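Local coordinates for protein mosquitocidal toxin (Lysinibacillus sphaericus, PDB 2VSE) that kills mosquitoes, probably by ADP-ribosylating target-cell proteins with its enzyme domain, while its ricin-B-like lectin domains are likely to bind cell-surface sugars, at residues Lys586-Ser591 with Tyr782-Phe787. Numbering follows the deposited sequence.
Sequences KTNNYS and YVEYNF
Glu784 OE2 is gripped from two directions, by the hydroxyl of Tyr590 and by a water that the amide ND2 of Asn588 also holds. The phenol is the donor in the direct bond, which is very short, with Tyr590 OH 2.5 Å from Glu784 OE2; the acceptor oxygen lies in the plane of the Tyr590 ring, at its edge, while the carboxylate is turned 42° from that plane. The water donates to Glu784 OE2 over 2.6 Å and accepts from Asn588 ND2 over 2.7 Å. The other carboxylate oxygen, OE1, forms a salt bridge with Arg795, which probably keeps Glu784 ionised.

Tyr590 is sandwiched. Tyr782 forms an offset stack on one face, centroids 3.7 Å apart and planes 9° from parallel, the two side chains running in opposite directions; on the opposite face lies Asn588 ND2, toward the rim. Asn588 CG lies opposite its own backbone N about CA-CB (chi1 -178°), which carries the amide under the phenol, and Asn588 OD1 accepts from Tyr590 N (2.9 Å), closing an Asx turn. Tyr590 thus reaches across from the loop after strand 583-587 to strand 780-786, illustrating an offset tyrosine stack, with an Asx turn setting one partner, at an interface between two beta-trefoil, ricin-B-like modules.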
loop_
_atom_site.group_PDB
_atom_site.type_symbol
_atom_site.label_atom_id
_atom_site.label_comp_id
_atom_site.label_asym_id
_atom_site.label_seq_id
_atom_site.Cartn_x
_atom_site.Cartn_y
_atom_site.Cartn_z
ATOM N N LYS A 586 -19.691 24.287 16.661
ATOM C CA LYS A 586 -19.841 24.719 18.037
ATOM C C LYS A 586 -18.797 24.096 18.946
ATOM O O LYS A 586 -18.289 23.000 18.694
ATOM C CB LYS A 586 -21.250 24.413 18.551
ATOM C CG LYS A 586 -22.283 25.439 18.103
ATOM C CD LYS A 586 -23.696 24.931 18.297
ATOM C CE LYS A 586 -24.465 25.734 19.333
ATOM N NZ LYS A 586 -23.964 25.519 20.708
ATOM N N THR A 587 -18.464 24.820 20.003
ATOM C CA THR A 587 -17.532 24.332 21.004
ATOM C C THR A 587 -17.959 22.930 21.462
ATOM O O THR A 587 -19.136 22.686 21.725
ATOM C CB THR A 587 -17.433 25.316 22.171
ATOM O OG1 THR A 587 -17.073 26.607 21.661
ATOM C CG2 THR A 587 -16.370 24.890 23.126
ATOM N N ASN A 588 -17.013 21.999 21.519
ATOM C CA ASN A 588 -17.365 20.619 21.821
ATOM C C ASN A 588 -17.657 20.388 23.292
ATOM O O ASN A 588 -16.944 20.881 24.165
ATOM C CB ASN A 588 -16.301 19.635 21.327
ATOM C CG ASN A 588 -16.679 18.167 21.595
ATOM O OD1 ASN A 588 -17.856 17.786 21.541
ATOM N ND2 ASN A 588 -15.673 17.345 21.867
ATOM N N ASN A 589 -18.721 19.633 23.539
ATOM C CA ASN A 589 -19.131 19.254 24.879
ATOM C C ASN A 589 -19.329 17.775 25.068
ATOM O O ASN A 589 -19.684 17.336 26.163
ATOM C CB ASN A 589 -20.457 19.898 25.208
ATOM C CG ASN A 589 -20.294 21.210 25.851
ATOM O OD1 ASN A 589 -19.589 21.339 26.857
ATOM N ND2 ASN A 589 -20.942 22.215 25.287
ATOM N N TYR A 590 -19.158 17.015 23.994
ATOM C CA TYR A 590 -19.434 15.585 24.003
ATOM C C TYR A 590 -20.905 15.261 24.320
ATOM O O TYR A 590 -21.206 14.199 24.866
ATOM C CB TYR A 590 -18.468 14.840 24.952
ATOM C CG TYR A 590 -17.020 14.855 24.500
ATOM C CD1 TYR A 590 -16.537 13.902 23.601
ATOM C CD2 TYR A 590 -16.136 15.836 24.958
ATOM C CE1 TYR A 590 -15.216 13.909 23.172
ATOM C CE2 TYR A 590 -14.818 15.853 24.549
ATOM C CZ TYR A 590 -14.362 14.885 23.646
ATOM O OH TYR A 590 -13.056 14.907 23.233
ATOM N N SER A 591 -21.823 16.170 23.990
ATOM C CA SER A 591 -23.239 15.848 24.129
ATOM C C SER A 591 -23.740 15.111 22.898
ATOM O O SER A 591 -23.110 15.133 21.834
ATOM C CB SER A 591 -24.099 17.067 24.458
ATOM O OG SER A 591 -23.569 18.253 23.903
ATOM N N TYR A 782 -10.710 14.079 28.953
ATOM C CA TYR A 782 -10.605 13.714 27.547
ATOM C C TYR A 782 -9.157 13.918 27.136
ATOM O O TYR A 782 -8.517 14.929 27.518
ATOM C CB TYR A 782 -11.499 14.589 26.673
ATOM C CG TYR A 782 -12.952 14.554 27.074
ATOM C CD1 TYR A 782 -13.777 13.466 26.732
ATOM C CD2 TYR A 782 -13.506 15.595 27.814
ATOM C CE1 TYR A 782 -15.120 13.437 27.119
ATOM C CE2 TYR A 782 -14.835 15.573 28.191
ATOM C CZ TYR A 782 -15.629 14.506 27.851
ATOM O OH TYR A 782 -16.949 14.536 28.230
ATOM N N VAL A 783 -8.636 12.955 26.380
ATOM C CA VAL A 783 -7.302 13.059 25.829
ATOM C C VAL A 783 -7.443 13.213 24.313
ATOM O O VAL A 783 -7.876 12.310 23.624
ATOM C CB VAL A 783 -6.444 11.843 26.264
ATOM C CG1 VAL A 783 -5.042 11.935 25.734
ATOM C CG2 VAL A 783 -6.422 11.737 27.783
ATOM N N GLU A 784 -7.098 14.383 23.798
ATOM C CA GLU A 784 -7.426 14.738 22.413
ATOM C C GLU A 784 -6.162 15.061 21.651
ATOM O O GLU A 784 -5.413 15.947 22.054
ATOM C CB GLU A 784 -8.375 15.942 22.386
ATOM C CG GLU A 784 -9.652 15.750 23.219
ATOM C CD GLU A 784 -10.505 17.020 23.370
ATOM O OE1 GLU A 784 -10.017 18.145 23.103
ATOM O OE2 GLU A 784 -11.693 16.879 23.751
ATOM N N TYR A 785 -5.919 14.335 20.563
ATOM C CA TYR A 785 -4.786 14.597 19.723
ATOM C C TYR A 785 -5.039 15.833 18.869
ATOM O O TYR A 785 -6.097 15.962 18.256
ATOM C CB TYR A 785 -4.463 13.395 18.815
ATOM C CG TYR A 785 -3.173 13.606 18.044
ATOM C CD1 TYR A 785 -1.942 13.664 18.713
ATOM C CD2 TYR A 785 -3.177 13.803 16.677
ATOM C CE1 TYR A 785 -0.748 13.881 18.035
ATOM C CE2 TYR A 785 -1.983 14.034 15.979
ATOM C CZ TYR A 785 -0.777 14.067 16.677
ATOM O OH TYR A 785 0.407 14.274 16.023
ATOM N N ASN A 786 -4.055 16.734 18.828
ATOM C CA ASN A 786 -4.136 17.899 17.971
ATOM C C ASN A 786 -3.142 17.780 16.819
ATOM O O ASN A 786 -1.934 17.692 17.039
ATOM C CB ASN A 786 -3.950 19.198 18.774
ATOM C CG ASN A 786 -4.139 20.443 17.919
ATOM O OD1 ASN A 786 -3.232 20.855 17.202
ATOM N ND2 ASN A 786 -5.323 21.030 17.974
ATOM N N PHE A 787 -3.664 17.765 15.599
ATOM C CA PHE A 787 -2.886 17.407 14.416
ATOM C C PHE A 787 -1.906 18.489 14.016
ATOM O O PHE A 787 -0.784 18.208 13.596
ATOM C CB PHE A 787 -3.812 17.095 13.237
ATOM C CG PHE A 787 -4.450 15.753 13.332
ATOM C CD1 PHE A 787 -3.900 14.663 12.648
ATOM C CD2 PHE A 787 -5.581 15.561 14.122
ATOM C CE1 PHE A 787 -4.468 13.404 12.754
ATOM C CE2 PHE A 787 -6.163 14.298 14.233
ATOM C CZ PHE A 787 -5.609 13.216 13.554
HETATM O O HOH W 1 -13.256 18.439 22.356
#